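Local coordinates for protein prolyl-tRNA synthetase (PDB 3IAL) that probably joins proline to its cognate tRNA at the expense of ATP, passing through a prolyl-adenylate intermediate, at residues 52-64 / 289-301. Residues are numbered along the deposited sequence; the frame is centred on the assembly and turned at random.
Sequences PYGFFMENAIMRL and GGLVLPPLIAPIH
Pro299 is wedged between Tyr53 and Phe56, two aromatic side chains one helical turn apart on helix 52-71. With CG anti to the backbone N in both (chi1 -158° in Tyr53, 176° in Phe56), each ring reaches the proline: Pro299 CG lies over a face of Tyr53, 3.8 Å from the centroid, and Pro299 CA over a face of Phe56, giving two CH-pi contacts. The flat rings offer broad pi faces, and the compact, rigid proline presents C-H bonds to both.

Met57 follows a different path. Its CB packs 3.8 Å from Ile297 CB, and its CG sits 3.2 Å from the carbonyl Ile297 O, a close carbon contact rather than a hydrogen bond. Beyond CG the extended chain carries SD towards Leu293 CD2 and CE to 3.7 Å from Leu293 CD1. An unbranched, flexible thioether can thread past that carbonyl from Ile297 to Leu293. Further along, the small Ala60 lets the backbone come close, its CB lying 3.5 Å from Leu296 O, while Ile61 CG1 lies beside Ile297 CG2 and Leu64 CD2 meets Leu296 CD2.

Tyr53 alone of the two aromatics adds a hydroxyl: a water donates to Tyr53 OH at 2.9 Å and accepts from Ile300 N, and Tyr53 OH also hydrogen-bonds Lys360 O in the anticodon-binding domain. Helix 52-71 is consistent with the class II motif 1 helix at the dimer interface, where Arg63 salt-bridges Glu66 of the second subunit. Chiefly apolar, the contact fits the linker to strand 302-307 against that helix through shape and hydrophobic burial rather than charge.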
loop_
_atom_site.group_PDB
_atom_site.type_symbol
_atom_site.label_atom_id
_atom_site.label_comp_id
_atom_site.label_asym_id
_atom_site.label_seq_id
_atom_site.Cartn_x
_atom_site.Cartn_y
_atom_site.Cartn_z
ATOM N N PRO B 52 12.827 7.652 0.461
ATOM C CA PRO B 52 12.356 7.104 -0.828
ATOM C C PRO B 52 13.032 5.835 -1.334
ATOM O O PRO B 52 12.347 4.874 -1.715
ATOM C CB PRO B 52 12.623 8.251 -1.799
ATOM C CG PRO B 52 12.416 9.458 -0.987
ATOM C CD PRO B 52 12.972 9.118 0.378
ATOM N N TYR B 53 14.363 5.839 -1.359
ATOM C CA TYR B 53 15.111 4.718 -1.908
ATOM C C TYR B 53 14.844 3.447 -1.094
ATOM O O TYR B 53 14.651 2.375 -1.653
ATOM C CB TYR B 53 16.613 5.048 -1.956
ATOM C CG TYR B 53 17.365 4.212 -2.953
ATOM C CD1 TYR B 53 17.229 4.446 -4.320
ATOM C CD2 TYR B 53 18.199 3.179 -2.541
ATOM C CE1 TYR B 53 17.909 3.678 -5.249
ATOM C CE2 TYR B 53 18.887 2.397 -3.469
ATOM C CZ TYR B 53 18.726 2.653 -4.819
ATOM O OH TYR B 53 19.387 1.901 -5.737
ATOM N N GLY B 54 14.825 3.582 0.228
ATOM C CA GLY B 54 14.458 2.482 1.111
ATOM C C GLY B 54 12.991 2.074 1.039
ATOM O O GLY B 54 12.680 0.881 0.980
ATOM N N PHE B 55 12.070 3.043 1.040
ATOM C CA PHE B 55 10.648 2.673 1.028
ATOM C C PHE B 55 10.236 1.919 -0.238
ATOM O O PHE B 55 9.358 1.065 -0.181
ATOM C CB PHE B 55 9.701 3.860 1.214
ATOM C CG PHE B 55 8.282 3.430 1.467
ATOM C CD1 PHE B 55 7.947 2.808 2.661
ATOM C CD2 PHE B 55 7.305 3.562 0.489
ATOM C CE1 PHE B 55 6.645 2.365 2.897
ATOM C CE2 PHE B 55 5.992 3.129 0.725
ATOM C CZ PHE B 55 5.668 2.536 1.930
ATOM N N PHE B 56 10.859 2.229 -1.373
ATOM C CA PHE B 56 10.565 1.501 -2.605
ATOM C C PHE B 56 10.780 -0.013 -2.438
ATOM O O PHE B 56 10.015 -0.814 -2.971
ATOM C CB PHE B 56 11.403 2.007 -3.786
ATOM C CG PHE B 56 11.181 1.216 -5.031
ATOM C CD1 PHE B 56 10.277 1.649 -5.983
ATOM C CD2 PHE B 56 11.804 -0.012 -5.210
ATOM C CE1 PHE B 56 10.028 0.899 -7.111
ATOM C CE2 PHE B 56 11.556 -0.771 -6.340
ATOM C CZ PHE B 56 10.664 -0.312 -7.292
ATOM N N MET B 57 11.828 -0.387 -1.706
ATOM C CA MET B 57 12.166 -1.795 -1.475
ATOM C C MET B 57 11.121 -2.484 -0.596
ATOM O O MET B 57 10.686 -3.594 -0.890
ATOM C CB MET B 57 13.530 -1.904 -0.800
ATOM C CG MET B 57 14.687 -1.211 -1.557
ATOM S SD MET B 57 16.191 -1.109 -0.571
ATOM C CE MET B 57 17.214 -0.021 -1.609
ATOM N N GLU B 58 10.729 -1.807 0.479
ATOM C CA GLU B 58 9.742 -2.320 1.433
ATOM C C GLU B 58 8.399 -2.498 0.757
ATOM O O GLU B 58 7.738 -3.529 0.918
ATOM C CB GLU B 58 9.588 -1.347 2.612
ATOM C CG GLU B 58 8.513 -1.741 3.626
ATOM C CD GLU B 58 8.856 -2.987 4.421
ATOM O OE1 GLU B 58 10.017 -3.468 4.354
ATOM O OE2 GLU B 58 7.954 -3.476 5.133
ATOM N N ASN B 59 7.999 -1.479 0.009
ATOM C CA ASN B 59 6.737 -1.507 -0.705
ATOM C C ASN B 59 6.718 -2.627 -1.741
ATOM O O ASN B 59 5.703 -3.300 -1.909
ATOM C CB ASN B 59 6.490 -0.170 -1.384
ATOM C CG ASN B 59 5.066 -0.019 -1.869
ATOM O OD1 ASN B 59 4.829 0.233 -3.047
ATOM N ND2 ASN B 59 4.108 -0.181 -0.962
ATOM N N ALA B 60 7.852 -2.844 -2.407
ATOM C CA ALA B 60 7.959 -3.910 -3.403
ATOM C C ALA B 60 7.812 -5.281 -2.758
ATOM O O ALA B 60 7.147 -6.159 -3.306
ATOM C CB ALA B 60 9.277 -3.812 -4.156
ATOM N N ILE B 61 8.432 -5.469 -1.598
ATOM C CA ILE B 61 8.334 -6.737 -0.886
ATOM C C ILE B 61 6.879 -7.011 -0.484
ATOM O O ILE B 61 6.348 -8.111 -0.747
ATOM C CB ILE B 61 9.242 -6.769 0.347
ATOM C CG1 ILE B 61 10.712 -6.878 -0.090
ATOM C CG2 ILE B 61 8.865 -7.946 1.265
ATOM C CD1 ILE B 61 11.709 -6.631 1.021
ATOM N N MET B 62 6.234 -6.008 0.113
ATOM C CA MET B 62 4.850 -6.161 0.598
ATOM C C MET B 62 3.839 -6.265 -0.544
ATOM O O MET B 62 2.875 -7.020 -0.443
ATOM C CB MET B 62 4.468 -5.039 1.573
ATOM C CG MET B 62 5.325 -5.028 2.844
ATOM S SD MET B 62 5.144 -6.546 3.806
ATOM C CE MET B 62 6.624 -6.462 4.813
ATOM N N ARG B 63 4.063 -5.534 -1.632
ATOM C CA ARG B 63 3.227 -5.689 -2.827
ATOM C C ARG B 63 3.297 -7.121 -3.359
ATOM O O ARG B 63 2.281 -7.674 -3.767
ATOM C CB ARG B 63 3.645 -4.719 -3.944
ATOM C CG ARG B 63 3.195 -3.277 -3.754
ATOM C CD ARG B 63 2.595 -2.714 -5.050
ATOM N NE ARG B 63 2.269 -1.287 -4.954
ATOM C CZ ARG B 63 3.009 -0.291 -5.445
ATOM N NH1 ARG B 63 4.154 -0.529 -6.084
ATOM N NH2 ARG B 63 2.597 0.966 -5.295
ATOM N N LEU B 64 4.501 -7.700 -3.386
ATOM C CA LEU B 64 4.658 -9.090 -3.821
ATOM C C LEU B 64 3.890 -10.039 -2.904
ATOM O O LEU B 64 3.198 -10.938 -3.374
ATOM C CB LEU B 64 6.130 -9.510 -3.884
ATOM C CG LEU B 64 6.361 -10.979 -4.270
ATOM C CD1 LEU B 64 5.854 -11.296 -5.701
ATOM C CD2 LEU B 64 7.828 -11.362 -4.116
ATOM N N GLY B 289 31.380 -2.366 -1.119
ATOM C CA GLY B 289 30.960 -1.161 -1.836
ATOM C C GLY B 289 29.579 -0.661 -1.428
ATOM O O GLY B 289 29.120 0.376 -1.915
ATOM N N GLY B 290 28.901 -1.411 -0.558
ATOM C CA GLY B 290 27.546 -1.063 -0.118
ATOM C C GLY B 290 26.525 -2.110 -0.519
ATOM O O GLY B 290 26.761 -3.308 -0.346
ATOM N N LEU B 291 25.396 -1.654 -1.064
ATOM C CA LEU B 291 24.275 -2.520 -1.358
ATOM C C LEU B 291 24.487 -3.295 -2.649
ATOM O O LEU B 291 25.210 -2.857 -3.536
ATOM C CB LEU B 291 22.969 -1.713 -1.478
ATOM C CG LEU B 291 22.535 -0.879 -0.269
ATOM C CD1 LEU B 291 21.292 -0.071 -0.595
ATOM C CD2 LEU B 291 22.305 -1.753 0.952
ATOM N N VAL B 292 23.837 -4.451 -2.718
ATOM C CA VAL B 292 23.769 -5.294 -3.900
ATOM C C VAL B 292 22.321 -5.808 -3.926
ATOM O O VAL B 292 21.990 -6.752 -3.230
ATOM C CB VAL B 292 24.762 -6.477 -3.783
ATOM C CG1 VAL B 292 24.572 -7.479 -4.913
ATOM C CG2 VAL B 292 26.221 -5.963 -3.724
ATOM N N LEU B 293 21.468 -5.178 -4.726
ATOM C CA LEU B 293 20.020 -5.391 -4.645
ATOM C C LEU B 293 19.512 -6.453 -5.619
ATOM O O LEU B 293 19.792 -6.382 -6.812
ATOM C CB LEU B 293 19.278 -4.076 -4.924
ATOM C CG LEU B 293 19.620 -2.903 -4.008
ATOM C CD1 LEU B 293 18.938 -1.631 -4.512
ATOM C CD2 LEU B 293 19.218 -3.202 -2.565
ATOM N N PRO B 294 18.739 -7.427 -5.116
ATOM C CA PRO B 294 17.961 -8.261 -6.020
ATOM C C PRO B 294 17.012 -7.394 -6.864
ATOM O O PRO B 294 16.566 -6.340 -6.383
ATOM C CB PRO B 294 17.172 -9.160 -5.076
ATOM C CG PRO B 294 17.949 -9.169 -3.805
ATOM C CD PRO B 294 18.543 -7.806 -3.706
ATOM N N PRO B 295 16.729 -7.805 -8.119
ATOM C CA PRO B 295 15.889 -7.016 -9.025
ATOM C C PRO B 295 14.545 -6.566 -8.448
ATOM O O PRO B 295 14.141 -5.423 -8.679
ATOM C CB PRO B 295 15.673 -7.961 -10.217
ATOM C CG PRO B 295 16.903 -8.777 -10.266
ATOM C CD PRO B 295 17.367 -8.935 -8.819
ATOM N N LEU B 296 13.869 -7.447 -7.712
ATOM C CA LEU B 296 12.570 -7.132 -7.100
ATOM C C LEU B 296 12.574 -5.780 -6.384
ATOM O O LEU B 296 11.645 -4.990 -6.523
ATOM C CB LEU B 296 12.165 -8.218 -6.094
ATOM C CG LEU B 296 10.849 -7.957 -5.340
ATOM C CD1 LEU B 296 9.661 -8.076 -6.298
ATOM C CD2 LEU B 296 10.680 -8.887 -4.128
ATOM N N ILE B 297 13.630 -5.529 -5.619
ATOM C CA ILE B 297 13.689 -4.345 -4.761
ATOM C C ILE B 297 14.640 -3.260 -5.248
ATOM O O ILE B 297 14.900 -2.323 -4.518
ATOM C CB ILE B 297 14.046 -4.721 -3.294
ATOM C CG1 ILE B 297 15.411 -5.436 -3.212
ATOM C CG2 ILE B 297 12.935 -5.565 -2.696
ATOM C CD1 ILE B 297 16.021 -5.506 -1.785
ATOM N N ALA B 298 15.153 -3.371 -6.469
ATOM C CA ALA B 298 16.000 -2.317 -7.026
ATOM C C ALA B 298 15.104 -1.210 -7.577
ATOM O O ALA B 298 14.358 -1.446 -8.533
ATOM C CB ALA B 298 16.895 -2.874 -8.139
ATOM N N PRO B 299 15.160 -0.002 -6.985
ATOM C CA PRO B 299 14.387 1.095 -7.586
ATOM C C PRO B 299 14.790 1.385 -9.040
ATOM O O PRO B 299 13.953 1.808 -9.833
ATOM C CB PRO B 299 14.695 2.288 -6.669
ATOM C CG PRO B 299 15.007 1.667 -5.359
ATOM C CD PRO B 299 15.796 0.426 -5.725
ATOM N N ILE B 300 16.059 1.138 -9.370
ATOM C CA ILE B 300 16.563 1.208 -10.738
ATOM C C ILE B 300 17.269 -0.106 -11.051
ATOM O O ILE B 300 18.294 -0.412 -10.454
ATOM C CB ILE B 300 17.566 2.377 -10.883
ATOM C CG1 ILE B 300 16.834 3.720 -10.832
ATOM C CG2 ILE B 300 18.367 2.266 -12.182
ATOM C CD1 ILE B 300 17.745 4.884 -10.471
ATOM N N HIS B 301 16.717 -0.897 -11.966
ATOM C CA HIS B 301 17.371 -2.138 -12.391
ATOM C C HIS B 301 18.683 -1.852 -13.119
ATOM O O HIS B 301 19.653 -2.593 -12.985
ATOM C CB HIS B 301 16.490 -2.924 -13.358
ATOM C CG HIS B 301 15.286 -3.553 -12.734
ATOM N ND1 HIS B 301 14.006 -3.304 -13.180
ATOM C CD2 HIS B 301 15.164 -4.448 -11.726
ATOM C CE1 HIS B 301 13.147 -4.005 -12.465
ATOM N NE2 HIS B 301 13.823 -4.707 -11.575
HETATM O O HOH W 1 18.330 0.075 -7.766
#